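Local coordinates for NLP/P60 family protein (Bacillus cereus ATCC 10987, PDB 3H41), which probably hydrolyses gamma-D-glutamyl-L-lysine bonds in murein peptides, releasing the dipeptide L-Ala-gamma-D-Glu, as a cysteine peptidase of the NlpC/P60 family, at residues Arg233-Gln238 with Gly265-Val270; Gly253-Phe258 with Val270-Gly275; Glu61-Leu66 with Gly208-Gly213. All coordinates share one frame; numbering follows the deposited sequence.

Contact 1: residues Arg233-Gln238 with Gly265-Val270. With DGL (D-glutamic acid), chain C; ALA (alanine), chain B.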
loop_
_atom_site.group_PDB
_atom_site.type_symbol
_atom_site.label_atom_id
_atom_site.label_comp_id
_atom_site.label_asym_id
_atom_site.label_seq_id
_atom_site.Cartn_x
_atom_site.Cartn_y
_atom_site.Cartn_z
ATOM N N ARG A 233 7.966 2.174 4.911
ATOM C CA ARG A 233 7.398 2.318 3.592
ATOM C C ARG A 233 8.413 2.185 2.446
ATOM O O ARG A 233 8.099 1.582 1.429
ATOM C CB ARG A 233 6.660 3.656 3.483
ATOM C CG ARG A 233 6.233 4.063 2.097
ATOM C CD ARG A 233 5.244 3.157 1.572
ATOM N NE ARG A 233 4.817 3.413 0.180
ATOM C CZ ARG A 233 5.465 3.056 -0.928
ATOM N NH1 ARG A 233 6.682 2.551 -0.891
ATOM N NH2 ARG A 233 4.880 3.235 -2.098
ATOM N N ASP A 234 9.607 2.765 2.607
ATOM C CA ASP A 234 10.571 2.862 1.514
ATOM C C ASP A 234 11.680 1.795 1.572
ATOM O O ASP A 234 11.980 1.215 2.624
ATOM C CB ASP A 234 11.177 4.270 1.482
ATOM C CG ASP A 234 10.180 5.354 1.043
ATOM O OD1 ASP A 234 9.195 5.044 0.386
ATOM O OD2 ASP A 234 10.389 6.538 1.359
ATOM N N SER A 235 12.323 1.556 0.433
ATOM C CA SER A 235 13.289 0.455 0.319
ATOM C C SER A 235 14.572 0.687 1.149
ATOM O O SER A 235 15.135 -0.277 1.732
ATOM C CB SER A 235 13.639 0.183 -1.148
ATOM O OG SER A 235 14.425 1.223 -1.706
ATOM N N GLY A 236 15.023 1.937 1.245
ATOM C CA GLY A 236 16.245 2.243 1.984
ATOM C C GLY A 236 16.076 1.893 3.462
ATOM O O GLY A 236 16.847 1.090 4.027
ATOM N N PRO A 237 15.054 2.485 4.098
ATOM C CA PRO A 237 14.707 2.128 5.478
ATOM C C PRO A 237 14.378 0.656 5.677
ATOM O O PRO A 237 14.803 0.033 6.672
ATOM C CB PRO A 237 13.502 3.017 5.757
ATOM C CG PRO A 237 13.772 4.257 4.874
ATOM C CD PRO A 237 14.321 3.675 3.631
ATOM N N GLN A 238 13.661 0.059 4.730
ATOM C CA GLN A 238 13.430 -1.384 4.833
ATOM C C GLN A 238 14.746 -2.158 4.939
ATOM O O GLN A 238 14.847 -3.179 5.654
ATOM C CB GLN A 238 12.638 -1.896 3.639
ATOM C CG GLN A 238 11.155 -1.611 3.691
ATOM C CD GLN A 238 10.382 -2.191 2.520
ATOM O OE1 GLN A 238 10.801 -3.170 1.892
ATOM N NE2 GLN A 238 9.201 -1.582 2.221
ATOM N N GLY A 265 26.106 1.876 -3.306
ATOM C CA GLY A 265 25.439 3.154 -3.161
ATOM C C GLY A 265 24.053 3.086 -2.545
ATOM O O GLY A 265 23.765 2.222 -1.724
ATOM N N SER A 266 23.177 4.019 -2.924
ATOM C CA SER A 266 21.876 4.038 -2.296
ATOM C C SER A 266 21.057 2.833 -2.775
ATOM O O SER A 266 21.179 2.382 -3.910
ATOM C CB SER A 266 21.142 5.348 -2.559
ATOM O OG SER A 266 21.165 5.615 -3.928
ATOM N N VAL A 267 20.256 2.308 -1.859
ATOM C CA VAL A 267 19.318 1.219 -2.133
ATOM C C VAL A 267 18.244 1.793 -3.010
ATOM O O VAL A 267 17.768 2.877 -2.727
ATOM C CB VAL A 267 18.715 0.705 -0.821
ATOM C CG1 VAL A 267 17.443 -0.189 -1.061
ATOM C CG2 VAL A 267 19.769 -0.044 -0.082
ATOM N N HIS A 268 17.899 1.099 -4.090
ATOM C CA HIS A 268 16.768 1.507 -4.919
ATOM C C HIS A 268 15.841 0.368 -5.356
ATOM O O HIS A 268 14.965 0.606 -6.165
ATOM C CB HIS A 268 17.263 2.253 -6.175
ATOM C CG HIS A 268 18.037 1.388 -7.121
ATOM N ND1 HIS A 268 17.524 0.959 -8.326
ATOM C CD2 HIS A 268 19.272 0.840 -7.022
ATOM C CE1 HIS A 268 18.424 0.212 -8.944
ATOM N NE2 HIS A 268 19.490 0.117 -8.172
ATOM N N HIS A 269 16.016 -0.850 -4.857
ATOM C CA HIS A 269 15.076 -1.922 -5.179
ATOM C C HIS A 269 14.998 -2.920 -4.038
ATOM O O HIS A 269 15.981 -3.150 -3.326
ATOM C CB HIS A 269 15.434 -2.629 -6.507
ATOM C CG HIS A 269 14.426 -3.658 -6.915
ATOM N ND1 HIS A 269 13.134 -3.325 -7.266
ATOM C CD2 HIS A 269 14.486 -5.011 -6.950
ATOM C CE1 HIS A 269 12.459 -4.428 -7.539
ATOM N NE2 HIS A 269 13.251 -5.464 -7.340
ATOM N N VAL A 270 13.817 -3.511 -3.871
ATOM C CA VAL A 270 13.606 -4.532 -2.878
ATOM C C VAL A 270 12.720 -5.609 -3.499
ATOM O O VAL A 270 11.811 -5.305 -4.318
ATOM C CB VAL A 270 13.006 -3.986 -1.587
ATOM C CG1 VAL A 270 11.678 -3.231 -1.850
ATOM C CG2 VAL A 270 12.856 -5.111 -0.509
HETATM N N DGL C . 9.815 4.306 -3.681
HETATM C CA DGL C . 11.136 3.770 -4.019
HETATM C C DGL C . 11.880 3.330 -2.793
HETATM O O DGL C . 13.118 3.334 -2.753
HETATM C CB DGL C . 10.989 2.597 -5.002
HETATM C CG DGL C . 12.326 2.064 -5.551
HETATM C CD DGL C . 13.319 3.124 -6.021
HETATM O OE1 DGL C . 13.469 3.251 -7.250
HETATM O OE2 DGL C . 13.995 3.804 -5.201
HETATM O OXT DGL C . 11.256 2.895 -1.817
HETATM N N ALA B . 8.233 6.767 -1.438
HETATM C CA ALA B . 8.303 5.983 -2.749
HETATM C C ALA B . 9.706 5.425 -2.962
HETATM O O ALA B . 10.690 6.007 -2.486
HETATM C CB ALA B . 7.936 6.870 -3.935
#
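Ser235, in the first turn of the short helix 235-238, lies against the start of strand 267-275 through Val267 and Val270. Its OG stands between the backbone N and the carbonyl carbon (chi1 71°), a rotation that lets one atom serve two neighbours: OG donates to DGL O at 2.7 Å and meets Val267 CG1 at 3.4 Å. That methyl is put there by a torsion that turns CG1 away from the valine's own backbone N (chi1 165°). Behind the hydroxyl, Ser235 CB rests on Val270 CG1 at 4.0 Å.

One turn further along, Gln238 extends beyond CG and crosses Val270 at about a right angle, bringing OE1 to 3.7 Å from Val270 CG2 and almost as near to CG1. These methyls cover the amide oxygen without bonding to it; the amide is held through Thr220 at OE1 and the carbonyl of Pro232 at NE2. A classic beta bulge sets the two residues His268 and His269 opposite the single Phe258 of the next strand. His269, the inferred proton acceptor, is hydrogen-bonded to His281, and His268 NE2 to Glu302.

The dipeptide product lies across this junction. The backbone N of Ser235 donates to DGL OXT at 2.8 Å, with an N-H...O angle of 160°, while Asp234 OD1 accepts from ALA N at 2.7 Å. Arg233 places one face of its guanidinium against ALA CA, and its NH2 pairs with Asp215. Thus the alpha-carboxylate of D-glutamate is gripped by a hydroxyl and a backbone N-H, where the N-terminal end of this one-turn helix may add slight attraction, and the alanine amino group meets a carboxylate: chemistry suited to a peptide with a free N-terminus.

Contact 2: residues Gly253-Phe258 with Val270-Gly275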
loop_
_atom_site.group_PDB
_atom_site.type_symbol
_atom_site.label_atom_id
_atom_site.label_comp_id
_atom_site.label_asym_id
_atom_site.label_seq_id
_atom_site.Cartn_x
_atom_site.Cartn_y
_atom_site.Cartn_z
ATOM N N GLY A 253 10.636 -15.491 2.477
ATOM C CA GLY A 253 10.148 -14.296 3.139
ATOM C C GLY A 253 11.172 -13.204 3.349
ATOM O O GLY A 253 10.792 -12.024 3.543
ATOM N N ASP A 254 12.463 -13.566 3.328
ATOM C CA ASP A 254 13.488 -12.572 3.546
ATOM C C ASP A 254 13.369 -11.490 2.471
ATOM O O ASP A 254 12.988 -11.779 1.334
ATOM C CB ASP A 254 14.887 -13.167 3.519
ATOM C CG ASP A 254 15.240 -13.941 4.789
ATOM O OD1 ASP A 254 14.514 -13.813 5.813
ATOM O OD2 ASP A 254 16.248 -14.702 4.734
ATOM N N LEU A 255 13.629 -10.238 2.853
ATOM C CA LEU A 255 13.649 -9.140 1.871
ATOM C C LEU A 255 15.075 -8.956 1.358
ATOM O O LEU A 255 16.040 -8.958 2.141
ATOM C CB LEU A 255 13.137 -7.834 2.451
ATOM C CG LEU A 255 11.609 -7.788 2.778
ATOM C CD1 LEU A 255 11.138 -6.368 3.178
ATOM C CD2 LEU A 255 10.779 -8.368 1.652
ATOM N N ILE A 256 15.191 -8.820 0.043
ATOM C CA ILE A 256 16.496 -8.670 -0.609
ATOM C C ILE A 256 16.560 -7.294 -1.249
ATOM O O ILE A 256 15.589 -6.831 -1.855
ATOM C CB ILE A 256 16.726 -9.778 -1.646
ATOM C CG1 ILE A 256 16.270 -11.131 -1.103
ATOM C CG2 ILE A 256 18.201 -9.827 -2.078
ATOM C CD1 ILE A 256 16.952 -11.558 0.165
ATOM N N PHE A 257 17.714 -6.642 -1.096
ATOM C CA PHE A 257 17.908 -5.268 -1.494
ATOM C C PHE A 257 18.955 -5.131 -2.582
ATOM O O PHE A 257 19.900 -5.907 -2.636
ATOM C CB PHE A 257 18.230 -4.428 -0.235
ATOM C CG PHE A 257 17.124 -4.464 0.742
ATOM C CD1 PHE A 257 16.046 -3.598 0.615
ATOM C CD2 PHE A 257 17.096 -5.421 1.747
ATOM C CE1 PHE A 257 14.960 -3.663 1.513
ATOM C CE2 PHE A 257 16.021 -5.490 2.636
ATOM C CZ PHE A 257 14.967 -4.625 2.521
ATOM N N PHE A 258 18.738 -4.154 -3.460
ATOM C CA PHE A 258 19.675 -3.863 -4.540
ATOM C C PHE A 258 20.023 -2.394 -4.488
ATOM O O PHE A 258 19.142 -1.535 -4.280
ATOM C CB PHE A 258 19.086 -4.289 -5.897
ATOM C CG PHE A 258 18.619 -5.718 -5.900
ATOM C CD1 PHE A 258 19.517 -6.755 -6.191
ATOM C CD2 PHE A 258 17.339 -6.054 -5.463
ATOM C CE1 PHE A 258 19.108 -8.092 -6.141
ATOM C CE2 PHE A 258 16.934 -7.406 -5.400
ATOM C CZ PHE A 258 17.826 -8.416 -5.748
ATOM N N VAL A 270 13.817 -3.511 -3.871
ATOM C CA VAL A 270 13.606 -4.532 -2.878
ATOM C C VAL A 270 12.720 -5.609 -3.499
ATOM O O VAL A 270 11.811 -5.305 -4.318
ATOM C CB VAL A 270 13.006 -3.986 -1.587
ATOM C CG1 VAL A 270 11.678 -3.231 -1.850
ATOM C CG2 VAL A 270 12.856 -5.111 -0.509
ATOM N N ALA A 271 13.027 -6.849 -3.144
ATOM C CA ALA A 271 12.255 -8.009 -3.575
ATOM C C ALA A 271 12.116 -8.978 -2.386
ATOM O O ALA A 271 12.784 -8.831 -1.388
ATOM C CB ALA A 271 12.953 -8.670 -4.776
HETATM N N MSE A 272 11.197 -9.926 -2.450
HETATM C CA MSE A 272 11.100 -10.945 -1.397
HETATM C C MSE A 272 11.529 -12.281 -1.933
HETATM O O MSE A 272 11.034 -12.723 -2.974
HETATM C CB MSE A 272 9.633 -11.069 -0.887
HETATM C CG MSE A 272 9.500 -11.981 0.291
HETATM SE SE MSE A 272 7.716 -11.932 1.080
HETATM C CE MSE A 272 6.757 -12.474 -0.446
ATOM N N TYR A 273 12.430 -12.928 -1.198
ATOM C CA TYR A 273 12.912 -14.262 -1.518
ATOM C C TYR A 273 11.789 -15.271 -1.357
ATOM O O TYR A 273 11.077 -15.250 -0.343
ATOM C CB TYR A 273 14.099 -14.634 -0.621
ATOM C CG TYR A 273 14.820 -15.880 -1.102
ATOM C CD1 TYR A 273 15.327 -15.956 -2.391
ATOM C CD2 TYR A 273 15.005 -16.979 -0.260
ATOM C CE1 TYR A 273 15.981 -17.090 -2.837
ATOM C CE2 TYR A 273 15.654 -18.129 -0.711
ATOM C CZ TYR A 273 16.144 -18.171 -1.984
ATOM O OH TYR A 273 16.779 -19.306 -2.432
ATOM N N ILE A 274 11.621 -16.146 -2.338
ATOM C CA ILE A 274 10.527 -17.153 -2.279
ATOM C C ILE A 274 11.065 -18.584 -2.291
ATOM O O ILE A 274 10.297 -19.551 -2.424
ATOM C CB ILE A 274 9.437 -16.919 -3.384
ATOM C CG1 ILE A 274 9.913 -17.319 -4.790
ATOM C CG2 ILE A 274 8.969 -15.446 -3.373
ATOM C CD1 ILE A 274 8.770 -17.441 -5.864
ATOM N N GLY A 275 12.381 -18.711 -2.100
ATOM C CA GLY A 275 13.061 -20.022 -2.114
ATOM C C GLY A 275 13.424 -20.534 -3.493
ATOM O O GLY A 275 12.992 -19.983 -4.517
#
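Ile256 and Ala271 form the hydrogen-bonded pair at the middle of this antiparallel ladder, each backbone N donating to the other's carbonyl. The bond from Ile256 N to Ala271 O is 2.8 Å long and nearly straight, with an angle of 174° at the hydrogen. The ladder runs on past the start of strand 255-259: Tyr273 N donates to Asp254 O, and Gly253 N to Tyr273 O at 2.9 Å. Between the conventional bonds, CA-H...O contacts add weaker links, among them Val270 CA to Ile256 O at 3.2 Å.

The two strands are neighbours in the antiparallel sheet of the papain-like NlpC/P60 domain, and the chain passes from one to the other through the short helix 260-263. Over residues 255-258 and 270-275 the N-to-C directions make an angle of 142°.

Apolar packing divides between the two faces of the sheet. On the face of Leu255, Phe257, Val270 and Met272, the ring of Phe257 lies side by side with Val270, which reaches it through CG2, 3.3 Å from Phe257 CE1. Leu255 CD2 approaches Met272 CB at 3.9 Å. With CG anti to the backbone N (chi1 -174°), the selenomethionine at Met272 brings CG to 3.5 Å from Gly253 O and, extended as far as the selenium, lays SE beside the same glycine; helix 235-238 packs on this face through Gln238. On the other face, Ile256 and Tyr273 point the same way, with Ile256 CG1 4.1 Å from Tyr273 CB, and Ala271 CB meets the rim of the Phe258 ring, 4.2 Å from Phe258 CE2.

Polar ends are held beyond the two strands. Asp254 OD2 is hydrogen-bonded to the backbone N of Gln251 and forms a salt bridge with Arg308, and Tyr273 OH is hydrogen-bonded to the backbone N of Gly277.

Contact 3: residues Glu61-Leu66 with Gly208-Gly213. With ALA (alanine), chain B.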
loop_
_atom_site.group_PDB
_atom_site.type_symbol
_atom_site.label_atom_id
_atom_site.label_comp_id
_atom_site.label_asym_id
_atom_site.label_seq_id
_atom_site.Cartn_x
_atom_site.Cartn_y
_atom_site.Cartn_z
ATOM N N GLU A 61 4.898 10.590 -3.317
ATOM C CA GLU A 61 5.413 10.180 -2.025
ATOM C C GLU A 61 4.965 8.788 -1.660
ATOM O O GLU A 61 5.787 7.934 -1.373
ATOM C CB GLU A 61 4.923 11.160 -0.964
ATOM C CG GLU A 61 5.517 12.551 -1.086
ATOM C CD GLU A 61 6.960 12.633 -0.599
ATOM O OE1 GLU A 61 7.660 11.588 -0.483
ATOM O OE2 GLU A 61 7.396 13.771 -0.330
ATOM N N THR A 62 3.648 8.577 -1.636
ATOM C CA THR A 62 3.085 7.310 -1.215
ATOM C C THR A 62 1.605 7.278 -1.579
ATOM O O THR A 62 1.097 8.194 -2.194
ATOM C CB THR A 62 3.267 7.059 0.300
ATOM O OG1 THR A 62 2.921 5.691 0.618
ATOM C CG2 THR A 62 2.439 8.059 1.124
ATOM N N GLN A 63 0.931 6.208 -1.221
ATOM C CA GLN A 63 -0.513 6.196 -1.295
ATOM C C GLN A 63 -1.050 5.709 0.025
ATOM O O GLN A 63 -0.378 4.919 0.702
ATOM C CB GLN A 63 -0.996 5.273 -2.412
ATOM C CG GLN A 63 -0.720 5.786 -3.862
ATOM C CD GLN A 63 -1.222 4.802 -4.894
ATOM O OE1 GLN A 63 -1.094 3.576 -4.710
ATOM N NE2 GLN A 63 -1.844 5.314 -5.964
ATOM N N ALA A 64 -2.244 6.187 0.397
ATOM C CA ALA A 64 -2.893 5.800 1.655
ATOM C C ALA A 64 -4.265 5.264 1.332
ATOM O O ALA A 64 -4.957 5.813 0.458
ATOM C CB ALA A 64 -2.987 6.993 2.606
ATOM N N LEU A 65 -4.661 4.194 2.016
ATOM C CA LEU A 65 -5.948 3.549 1.716
ATOM C C LEU A 65 -7.155 4.129 2.471
ATOM O O LEU A 65 -7.014 4.666 3.572
ATOM C CB LEU A 65 -5.881 2.053 2.015
ATOM C CG LEU A 65 -4.764 1.228 1.341
ATOM C CD1 LEU A 65 -4.869 -0.284 1.691
ATOM C CD2 LEU A 65 -4.755 1.473 -0.173
ATOM N N LEU A 66 -8.344 3.939 1.890
ATOM C CA LEU A 66 -9.617 4.223 2.534
ATOM C C LEU A 66 -9.558 3.887 4.021
ATOM O O LEU A 66 -9.155 2.777 4.410
ATOM C CB LEU A 66 -10.731 3.420 1.873
ATOM C CG LEU A 66 -12.123 3.680 2.448
ATOM C CD1 LEU A 66 -12.644 4.985 1.930
ATOM C CD2 LEU A 66 -13.056 2.470 2.084
ATOM N N GLY A 208 3.170 3.265 -5.623
ATOM C CA GLY A 208 1.922 2.490 -5.559
ATOM C C GLY A 208 1.915 1.709 -4.253
ATOM O O GLY A 208 2.889 1.094 -3.912
ATOM N N THR A 209 0.807 1.761 -3.513
ATOM C CA THR A 209 0.734 1.172 -2.205
ATOM C C THR A 209 -0.653 0.529 -2.041
ATOM O O THR A 209 -1.260 0.572 -0.970
ATOM C CB THR A 209 0.991 2.236 -1.113
ATOM O OG1 THR A 209 2.004 3.164 -1.583
ATOM C CG2 THR A 209 1.426 1.539 0.187
ATOM N N SER A 210 -1.139 -0.065 -3.123
ATOM C CA SER A 210 -2.474 -0.681 -3.123
ATOM C C SER A 210 -2.605 -1.744 -4.240
ATOM O O SER A 210 -1.755 -1.847 -5.143
ATOM C CB SER A 210 -3.525 0.401 -3.283
ATOM O OG SER A 210 -3.750 0.622 -4.649
ATOM N N GLY A 211 -3.687 -2.514 -4.191
ATOM C CA GLY A 211 -3.982 -3.490 -5.248
ATOM C C GLY A 211 -4.320 -2.935 -6.615
ATOM O O GLY A 211 -4.513 -3.699 -7.569
ATOM N N PHE A 212 -4.340 -1.604 -6.735
ATOM C CA PHE A 212 -4.453 -0.945 -8.042
ATOM C C PHE A 212 -3.088 -0.735 -8.707
ATOM O O PHE A 212 -3.021 -0.264 -9.842
ATOM C CB PHE A 212 -5.157 0.399 -7.916
ATOM C CG PHE A 212 -6.577 0.311 -7.407
ATOM C CD1 PHE A 212 -7.632 0.063 -8.278
ATOM C CD2 PHE A 212 -6.849 0.525 -6.079
ATOM C CE1 PHE A 212 -8.948 -0.015 -7.814
ATOM C CE2 PHE A 212 -8.173 0.486 -5.605
ATOM C CZ PHE A 212 -9.213 0.201 -6.472
ATOM N N GLY A 213 -2.015 -1.064 -7.997
ATOM C CA GLY A 213 -0.649 -0.979 -8.524
ATOM C C GLY A 213 0.351 -0.718 -7.402
ATOM O O GLY A 213 0.088 0.128 -6.520
HETATM N N ALA B . 8.233 6.767 -1.438
HETATM C CA ALA B . 8.303 5.983 -2.749
HETATM C C ALA B . 9.706 5.425 -2.962
HETATM O O ALA B . 10.690 6.007 -2.486
HETATM C CB ALA B . 7.936 6.870 -3.935
HETATM O O HOH W 1 -2.149 1.719 -6.341
#
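Gln63 and Thr209 exchange hydrogen bonds that each pair a backbone N with a side-chain oxygen: Gln63 N donates to Thr209 OG1 at 3.2 Å, and Thr209 N returns one to Gln63 OE1 at 2.9 Å. Thr209 OG1 is also hydrogen-bonded to the carbonyl of Ala207 and to Arg233. Along the glutamine, CB rests 3.8 Å from Thr209 OG1. The chain then runs fully extended (chi2 180°), which brings CD to 3.9 Å from Thr209 N and OE1 to 3.3 Å from Gly208 CA. At the tip, OE1 takes the N-H of Thr209, tilted 22° from the carbonyl plane, together with a proton from a bound water at 2.7 Å, while NE2 is hydrogen-bonded to Thr17 OG1.

That water also donates to Gly213 O and accepts from Ser210 OG, tying the glutamine to both ends of the type I turn Ser210-Gly213. Ser210 OG in turn accepts from Phe212 N, an ST turn. Leu65 CD2 packs beside the turn, 3.5 Å from Ser210 CB and near Thr209 O.

At the start of segment 61-66, Glu61 O accepts from the amino group of the bound alanine. Strand 60-65 pairs with strand 15-19, Trp42 of helix 39-45 lies against Gln63, and Tyr96 of strand 96-101 touches Thr62; the turn meets strand 139-143 through Ser143, so the contact lies where the SH3-type regions and the catalytic domain come together.

In the fold
Along the chain, contact 3 closes before contacts 1 and 2 begin, and the segments of those two alternate. Contacts 1 and 2, with centres 12 Å apart, share Val270 and strand 267-275, so the sheet joined in contact 2 continues into the part that meets helix 235-238. Contact 3 lies about 18 Å from contact 1, centre to centre, and joins an SH3-family segment to the NlpC/P60 domain. Arg233 links them, with NE hydrogen-bonded to Thr62 OG1 and NH2 to Thr209 OG1. Both contacts also hold the alanine amino group, so two domains build the substrate site jointly; contact 2, in the catalytic domain's sheet, has its nearest atoms about 10 Å from contact 3.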